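Local coordinates for Lmo0305 protein (Listeria monocytogenes, PDB 3PJ0) that belongs to the beta-eliminating lyase family of fold-type I pyridoxal-phosphate proteins and carries the cofactor on a lysine, its precise role being left open, at residues A[61-72]-A[214-225]; A[306-316]-A[347-358]. All blocks are in the same frame, centred on the assembly; numbering follows the deposited sequence.

Contact 1 of 2, residues A[61-72]-A[214-225]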
# COMPACT_ATOMS: atom_id res chain seq x y z
N LEU A 61 -12.72 4.22 18.53
CA LEU A 61 -13.72 4.85 17.70
C LEU A 61 -15.15 4.39 17.97
O LEU A 61 -16.11 4.93 17.38
CB LEU A 61 -13.39 4.63 16.24
CG LEU A 61 -11.99 5.07 15.77
CD1 LEU A 61 -11.80 4.70 14.30
CD2 LEU A 61 -11.84 6.58 16.03
N GLY A 62 -15.31 3.45 18.90
CA GLY A 62 -16.65 2.94 19.27
C GLY A 62 -17.37 2.18 18.16
O GLY A 62 -18.60 2.20 18.08
N LYS A 63 -16.62 1.47 17.33
CA LYS A 63 -17.18 0.69 16.23
C LYS A 63 -16.93 -0.80 16.47
O LYS A 63 -16.02 -1.19 17.22
CB LYS A 63 -16.60 1.15 14.88
CG LYS A 63 -16.87 2.59 14.50
CD LYS A 63 -18.35 2.88 14.50
CE LYS A 63 -18.67 4.37 14.23
NZ LYS A 63 -20.18 4.52 14.22
N GLN A 64 -17.74 -1.64 15.83
CA GLN A 64 -17.62 -3.09 16.01
C GLN A 64 -16.29 -3.65 15.52
O GLN A 64 -15.69 -4.52 16.15
CB GLN A 64 -18.76 -3.83 15.27
CG GLN A 64 -20.19 -3.57 15.77
CD GLN A 64 -21.22 -4.47 15.07
OE1 GLN A 64 -21.02 -4.92 13.93
NE2 GLN A 64 -22.34 -4.75 15.77
N SER A 65 -15.81 -3.16 14.38
CA SER A 65 -14.53 -3.63 13.88
C SER A 65 -13.92 -2.62 12.94
O SER A 65 -14.53 -1.59 12.59
CB SER A 65 -14.64 -5.03 13.25
OG SER A 65 -15.47 -5.05 12.10
N ALA A 66 -12.70 -2.92 12.53
CA ALA A 66 -11.89 -2.01 11.71
C ALA A 66 -10.95 -2.81 10.86
O ALA A 66 -10.69 -3.99 11.13
CB ALA A 66 -11.08 -1.05 12.60
N VAL A 67 -10.45 -2.15 9.81
CA VAL A 67 -9.49 -2.75 8.91
C VAL A 67 -8.38 -1.74 8.66
O VAL A 67 -8.62 -0.55 8.37
CB VAL A 67 -10.14 -3.23 7.57
CG1 VAL A 67 -11.04 -2.20 7.01
CG2 VAL A 67 -9.05 -3.67 6.55
N PHE A 68 -7.16 -2.22 8.79
CA PHE A 68 -6.01 -1.39 8.52
C PHE A 68 -5.72 -1.35 7.01
O PHE A 68 -5.51 -2.39 6.37
CB PHE A 68 -4.77 -1.86 9.31
CG PHE A 68 -3.61 -0.91 9.19
CD1 PHE A 68 -3.48 0.14 10.07
CD2 PHE A 68 -2.67 -1.05 8.17
CE1 PHE A 68 -2.42 1.04 9.98
CE2 PHE A 68 -1.61 -0.16 8.05
CZ PHE A 68 -1.49 0.90 8.95
N PHE A 69 -5.67 -0.13 6.47
CA PHE A 69 -5.41 0.13 5.06
C PHE A 69 -4.10 0.87 4.78
O PHE A 69 -3.71 1.71 5.56
CB PHE A 69 -6.53 1.03 4.50
CG PHE A 69 -7.74 0.28 3.97
CD1 PHE A 69 -7.75 -0.23 2.68
CD2 PHE A 69 -8.89 0.12 4.76
CE1 PHE A 69 -8.87 -0.91 2.18
CE2 PHE A 69 -10.05 -0.53 4.23
CZ PHE A 69 -10.02 -1.05 2.96
N PRO A 70 -3.43 0.56 3.66
CA PRO A 70 -2.22 1.32 3.37
C PRO A 70 -2.49 2.82 3.19
O PRO A 70 -1.61 3.64 3.45
CB PRO A 70 -1.71 0.71 2.06
CG PRO A 70 -2.88 -0.07 1.49
CD PRO A 70 -3.68 -0.49 2.65
N SER A 71 -3.69 3.18 2.73
CA SER A 71 -4.04 4.57 2.51
C SER A 71 -5.51 4.87 2.69
O SER A 71 -6.39 4.00 2.53
CB SER A 71 -3.65 4.97 1.08
OG SER A 71 -4.52 4.37 0.15
N GLY A 72 -5.77 6.14 3.02
CA GLY A 72 -7.11 6.67 3.08
C GLY A 72 -7.71 6.79 1.68
O GLY A 72 -8.92 6.68 1.55
N ALA A 214 2.79 6.32 7.48
CA ALA A 214 1.67 6.21 6.56
C ALA A 214 0.64 5.24 7.13
O ALA A 214 0.89 4.57 8.12
CB ALA A 214 2.12 5.74 5.18
N GLY A 215 -0.52 5.18 6.51
CA GLY A 215 -1.55 4.24 6.96
C GLY A 215 -2.85 4.84 7.43
O GLY A 215 -2.95 6.04 7.75
N ALA A 216 -3.85 3.96 7.50
CA ALA A 216 -5.22 4.35 7.74
C ALA A 216 -6.00 3.22 8.37
O ALA A 216 -5.68 2.03 8.21
CB ALA A 216 -5.86 4.69 6.40
N ILE A 217 -7.04 3.60 9.08
CA ILE A 217 -8.00 2.64 9.61
C ILE A 217 -9.36 3.05 9.08
O ILE A 217 -9.69 4.24 9.06
CB ILE A 217 -8.08 2.65 11.17
CG1 ILE A 217 -7.00 1.78 11.78
CG2 ILE A 217 -9.47 2.11 11.66
CD1 ILE A 217 -7.32 0.27 11.81
N LEU A 218 -10.12 2.07 8.62
CA LEU A 218 -11.53 2.25 8.24
C LEU A 218 -12.30 1.39 9.25
O LEU A 218 -12.01 0.19 9.42
CB LEU A 218 -11.81 1.77 6.84
CG LEU A 218 -13.23 1.88 6.31
CD1 LEU A 218 -13.68 3.35 6.13
CD2 LEU A 218 -13.38 1.09 4.96
N ALA A 219 -13.28 2.00 9.91
CA ALA A 219 -14.07 1.31 10.92
C ALA A 219 -15.60 1.47 10.74
O ALA A 219 -16.11 2.47 10.20
CB ALA A 219 -13.65 1.81 12.34
N GLY A 220 -16.32 0.47 11.25
CA GLY A 220 -17.78 0.46 11.19
C GLY A 220 -18.32 -0.88 11.63
O GLY A 220 -17.67 -1.58 12.39
N ASN A 221 -19.52 -1.23 11.19
CA ASN A 221 -20.10 -2.51 11.57
C ASN A 221 -19.29 -3.65 10.96
O ASN A 221 -18.63 -3.46 9.91
CB ASN A 221 -21.55 -2.62 11.09
CG ASN A 221 -22.50 -1.76 11.90
OD1 ASN A 221 -22.16 -1.23 12.97
ND2 ASN A 221 -23.73 -1.65 11.41
N ASP A 222 -19.36 -4.81 11.61
CA ASP A 222 -18.72 -6.04 11.15
C ASP A 222 -18.98 -6.34 9.67
O ASP A 222 -18.05 -6.56 8.88
CB ASP A 222 -19.24 -7.25 11.95
CG ASP A 222 -18.64 -7.36 13.34
OD1 ASP A 222 -17.59 -6.74 13.62
OD2 ASP A 222 -19.20 -8.13 14.16
N ASP A 223 -20.25 -6.31 9.29
CA ASP A 223 -20.64 -6.63 7.88
C ASP A 223 -19.99 -5.66 6.89
O ASP A 223 -19.50 -6.09 5.82
CB ASP A 223 -22.13 -6.61 7.67
CG ASP A 223 -22.85 -7.73 8.40
OD1 ASP A 223 -22.20 -8.67 8.91
OD2 ASP A 223 -24.08 -7.67 8.41
N PHE A 224 -20.01 -4.38 7.24
CA PHE A 224 -19.35 -3.33 6.45
C PHE A 224 -17.84 -3.59 6.29
O PHE A 224 -17.33 -3.55 5.17
CB PHE A 224 -19.60 -1.94 7.07
CG PHE A 224 -18.80 -0.81 6.44
CD1 PHE A 224 -19.28 -0.14 5.33
CD2 PHE A 224 -17.61 -0.38 7.01
CE1 PHE A 224 -18.56 0.93 4.77
CE2 PHE A 224 -16.86 0.67 6.44
CZ PHE A 224 -17.34 1.31 5.31
N VAL A 225 -17.15 -3.86 7.40
CA VAL A 225 -15.69 -4.11 7.40
C VAL A 225 -15.34 -5.36 6.61
O VAL A 225 -14.32 -5.39 5.86
CB VAL A 225 -15.12 -4.13 8.84
CG1 VAL A 225 -13.64 -4.58 8.88
CG2 VAL A 225 -15.27 -2.76 9.49
O HOH W 1 -20.06 -0.28 14.46
O HOH W 2 -22.37 -5.98 11.35
O HOH W 3 -1.27 6.31 3.87
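V67 and L218 sit at the middle of an antiparallel pairing of strands 65-69 and 216-220, each backbone N bonded to the other's carbonyl: V67 N to L218 O at 2.8 Å, L218 N to V67 O at 3.0 Å. The same reciprocal pair of hydrogen bonds recurs at S65 with G220 and at F69 with A216. Between them A66-A219 and F68-I217 are non-hydrogen-bonded pairs; A66 and A219 bring their CB atoms to 3.9 Å, and I217 CG2 packs on A66 CB. With CG anti to the backbone N (chi1 -173°), the F68 ring lies with one face over A216 O, which is 3.4 Å from F68 CD1 and offset toward the rim. G215, with no side chain, brings its CA obliquely to F68 CZ. On the other face of the sheet, F69 and L218 run side by side in the same direction, F69 CE2 to L218 CD2 3.8 Å. Where strand 216-220 turns into helix 222-234, two side chains of 61-72 meet D222. Q64 OE1 takes D222 N at 2.9 Å, almost straight at 173° and in the carbonyl plane, while in the conformers given here S65 OG donates to the anti lone pair of D222 OD1; V225 CB packs against that hydroxyl. Waters link Q64 N to N221 OD1 and P70 O to G215 N. Farther out, helix 222-234 backs the V67 and F69 side, and K63 NZ bonds to F199 O. S71 OG caps the next helix and meets G236 O of the second subunit, and G72 N bonds to phosphate oxygen OP1 of the lysine-bound cofactor at position 208. An antiparallel strand 216-220 beside edge strand 65-69 in a seven-stranded, otherwise parallel sheet is the hallmark of the fold-type I cofactor domain.

Contact 2 of 2, residues A[306-316]-A[347-358]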
# COMPACT_ATOMS: atom_id res chain seq x y z
N ILE A 306 9.85 38.75 2.10
CA ILE A 306 9.80 39.04 3.53
C ILE A 306 10.04 37.77 4.36
O ILE A 306 10.88 37.75 5.25
CB ILE A 306 8.44 39.68 3.91
CG1 ILE A 306 8.35 41.09 3.29
CG2 ILE A 306 8.27 39.73 5.42
CD1 ILE A 306 6.96 41.77 3.40
N LEU A 307 9.35 36.70 4.03
CA LEU A 307 9.50 35.46 4.78
C LEU A 307 10.93 34.91 4.67
O LEU A 307 11.49 34.42 5.63
CB LEU A 307 8.47 34.42 4.35
CG LEU A 307 6.98 34.71 4.59
CD1 LEU A 307 6.15 33.46 4.26
CD2 LEU A 307 6.67 35.19 6.04
N THR A 308 11.54 35.02 3.49
CA THR A 308 12.92 34.58 3.30
C THR A 308 13.87 35.34 4.21
O THR A 308 14.72 34.73 4.88
CB THR A 308 13.36 34.79 1.83
OG1 THR A 308 12.54 33.98 0.99
CG2 THR A 308 14.83 34.42 1.60
N LYS A 309 13.73 36.66 4.26
CA LYS A 309 14.61 37.47 5.08
C LYS A 309 14.44 37.08 6.55
O LYS A 309 15.43 36.93 7.26
CB LYS A 309 14.31 38.96 4.90
CG LYS A 309 15.05 39.88 5.87
CD LYS A 309 14.79 41.35 5.58
CE LYS A 309 15.49 42.24 6.61
NZ LYS A 309 15.16 43.67 6.41
N ILE A 310 13.19 36.88 6.97
CA ILE A 310 12.91 36.58 8.37
C ILE A 310 13.42 35.20 8.77
O ILE A 310 13.98 35.05 9.84
CB ILE A 310 11.41 36.68 8.69
CG1 ILE A 310 10.94 38.13 8.57
CG2 ILE A 310 11.14 36.20 10.11
CD1 ILE A 310 9.41 38.28 8.77
N GLN A 311 13.19 34.20 7.91
CA GLN A 311 13.68 32.84 8.16
C GLN A 311 15.21 32.80 8.27
O GLN A 311 15.77 32.15 9.16
CB GLN A 311 13.18 31.90 7.07
CG GLN A 311 11.63 31.67 7.14
CD GLN A 311 11.06 30.85 5.98
OE1 GLN A 311 9.96 30.31 6.10
NE2 GLN A 311 11.78 30.76 4.86
N ASP A 312 15.87 33.52 7.38
CA ASP A 312 17.34 33.56 7.38
C ASP A 312 17.92 34.22 8.65
O ASP A 312 18.95 33.77 9.16
CB ASP A 312 17.86 34.30 6.14
CG ASP A 312 17.57 33.58 4.83
OD1 ASP A 312 17.04 32.46 4.81
OD2 ASP A 312 17.90 34.16 3.79
N GLU A 313 17.24 35.25 9.14
CA GLU A 313 17.69 36.03 10.30
C GLU A 313 17.29 35.44 11.68
O GLU A 313 17.89 35.81 12.69
CB GLU A 313 17.21 37.48 10.15
CG GLU A 313 17.92 38.21 8.98
CD GLU A 313 17.36 39.59 8.64
OE1 GLU A 313 16.37 40.04 9.26
OE2 GLU A 313 17.93 40.23 7.72
N THR A 314 16.26 34.59 11.72
CA THR A 314 15.81 33.94 12.96
C THR A 314 15.99 32.42 13.09
O THR A 314 15.94 31.88 14.20
CB THR A 314 14.31 34.21 13.20
OG1 THR A 314 13.51 33.47 12.25
CG2 THR A 314 14.02 35.70 13.09
N GLY A 315 16.16 31.72 11.97
CA GLY A 315 16.28 30.25 11.98
C GLY A 315 14.95 29.54 12.15
O GLY A 315 14.94 28.33 12.36
N VAL A 316 13.84 30.27 12.06
CA VAL A 316 12.51 29.70 12.21
C VAL A 316 11.79 29.62 10.87
O VAL A 316 11.42 30.64 10.31
CB VAL A 316 11.60 30.54 13.15
CG1 VAL A 316 10.22 29.91 13.25
CG2 VAL A 316 12.21 30.73 14.55
N ASN A 347 13.74 33.40 19.54
CA ASN A 347 13.63 33.29 18.09
C ASN A 347 12.18 33.49 17.64
O ASN A 347 11.92 34.21 16.66
CB ASN A 347 14.17 31.94 17.60
CG ASN A 347 15.59 31.69 18.03
OD1 ASN A 347 15.88 31.60 19.22
ND2 ASN A 347 16.49 31.53 17.06
N LEU A 348 11.26 32.86 18.37
CA LEU A 348 9.82 32.95 18.09
C LEU A 348 9.36 34.42 18.19
O LEU A 348 8.74 34.93 17.28
CB LEU A 348 9.04 32.01 19.03
CG LEU A 348 7.51 31.94 18.95
CD1 LEU A 348 7.03 31.60 17.54
CD2 LEU A 348 6.98 30.92 19.98
N GLU A 349 9.72 35.11 19.29
CA GLU A 349 9.38 36.54 19.46
C GLU A 349 9.93 37.37 18.31
O GLU A 349 9.26 38.26 17.80
CB GLU A 349 9.97 37.14 20.75
CG GLU A 349 9.36 36.62 22.04
CD GLU A 349 7.86 36.87 22.14
OE1 GLU A 349 7.35 37.83 21.49
OE2 GLU A 349 7.18 36.10 22.87
N LEU A 350 11.15 37.05 17.90
CA LEU A 350 11.83 37.82 16.86
C LEU A 350 11.13 37.72 15.51
O LEU A 350 11.05 38.72 14.78
CB LEU A 350 13.29 37.39 16.76
CG LEU A 350 14.23 38.21 15.88
CD1 LEU A 350 14.27 39.70 16.27
CD2 LEU A 350 15.62 37.59 15.98
N VAL A 351 10.63 36.52 15.19
CA VAL A 351 9.89 36.28 13.95
C VAL A 351 8.76 37.28 13.78
O VAL A 351 8.62 37.88 12.72
CB VAL A 351 9.27 34.85 13.93
CG1 VAL A 351 8.12 34.77 12.92
CG2 VAL A 351 10.35 33.81 13.68
N PHE A 352 7.97 37.46 14.83
CA PHE A 352 6.83 38.36 14.79
C PHE A 352 7.20 39.83 14.94
O PHE A 352 6.57 40.67 14.31
CB PHE A 352 5.77 37.89 15.78
CG PHE A 352 5.17 36.59 15.38
CD1 PHE A 352 4.16 36.55 14.42
CD2 PHE A 352 5.65 35.39 15.87
CE1 PHE A 352 3.62 35.35 14.00
CE2 PHE A 352 5.12 34.19 15.45
CZ PHE A 352 4.09 34.18 14.51
N ARG A 353 8.21 40.14 15.74
CA ARG A 353 8.70 41.51 15.79
C ARG A 353 9.12 41.90 14.36
O ARG A 353 8.72 42.96 13.88
CB ARG A 353 9.88 41.63 16.77
N CYS A 354 9.85 41.01 13.67
CA CYS A 354 10.30 41.26 12.28
C CYS A 354 9.14 41.31 11.29
O CYS A 354 9.13 42.13 10.37
CB CYS A 354 11.30 40.20 11.81
SG CYS A 354 12.92 40.27 12.58
N LEU A 355 8.16 40.42 11.48
CA LEU A 355 7.00 40.39 10.59
C LEU A 355 6.25 41.71 10.68
O LEU A 355 5.89 42.29 9.66
CB LEU A 355 6.08 39.22 10.95
CG LEU A 355 5.07 38.80 9.88
CD1 LEU A 355 5.78 38.48 8.58
CD2 LEU A 355 4.24 37.59 10.36
N GLU A 356 6.05 42.20 11.91
CA GLU A 356 5.37 43.47 12.16
C GLU A 356 6.15 44.66 11.56
O GLU A 356 5.55 45.61 11.06
CB GLU A 356 5.16 43.65 13.68
CG GLU A 356 4.25 42.55 14.33
CD GLU A 356 4.34 42.44 15.87
OE1 GLU A 356 4.84 43.37 16.53
OE2 GLU A 356 3.88 41.41 16.43
N LYS A 357 7.48 44.56 11.56
CA LYS A 357 8.37 45.61 11.02
C LYS A 357 8.41 45.66 9.49
O LYS A 357 8.50 46.75 8.91
CB LYS A 357 9.80 45.41 11.53
CG LYS A 357 10.84 46.39 10.98
N GLU A 358 8.33 44.49 8.84
CA GLU A 358 8.43 44.41 7.36
C GLU A 358 7.14 44.71 6.59
O GLU A 358 7.20 45.05 5.42
CB GLU A 358 9.00 43.05 6.92
CG GLU A 358 10.44 42.78 7.38
CD GLU A 358 11.46 43.76 6.78
OE1 GLU A 358 11.28 44.24 5.64
OE2 GLU A 358 12.46 44.05 7.48
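I310 points its branches into helix 347-358 from the middle of helix 306-314. The I310 and L355 side chains cross at about a right angle, I310 CD1 meeting L355 CD1 at 3.6 Å, while I310 CG1 rests on C354 CB and CG2 lies over the backbone of V351. One turn earlier I306 and E358 slide past each other in opposite directions, with I306 CG2 3.7 Å from E358 CB. The extended chain of K309, its CG anti to the backbone N (chi1 172°), crosses E358 roughly perpendicularly, and in the conformer given NZ forms a salt bridge with E358 OE2 at 2.9 Å, arriving from above the carboxylate plane. The two helices run antiparallel, at 151° with axes 9.8 Å apart, and belong to the smaller C-terminal domain characteristic of fold-type I proteins, whose four-stranded antiparallel sheet includes strands 323-326 and 329-335 from the chain between them. Toward the end of helix 306-314, T314 divides its branches: CG2 packs obliquely on L350 CG, whereas OG1 faces V351 CG2 at 3.5 Å. That hydroxyl also donates to I310 O, reaching it from the face opposite T314 N, and accepts from V316 N in an ST turn; the donated and accepted bonds together limit its rotation. The turn carries the chain through G315, with positive phi, into V316, whose CB meets V351 CG2 at 3.5 Å, the two side chains crossing nearly at right angles. N347 ND2 then donates to T314 O at 2.9 Å, nearly straight at 172° and with the oxygen in the amide plane. Behind this interface, L307 leans on L6 of helix 2-11, and L355 touches F274 of helix 260-275.

Contact 1 and contact 2 lie on opposite sides of the chain's centre, about 43 Å apart between their centres, and share no helix or strand. The first is largely buried in the cofactor-carrying domain, near the second subunit, and is held chiefly by regular backbone bonds between strands, with polar side chains gathered at one end. The second sits farther out, is only partly buried and touches no other chain; there, helix meets helix through aliphatic side chains, bordered by one salt bridge and one amide-to-carbonyl bond. The segments of contact 1 are 142 residues apart at their closest ends, those of contact 2 only 31.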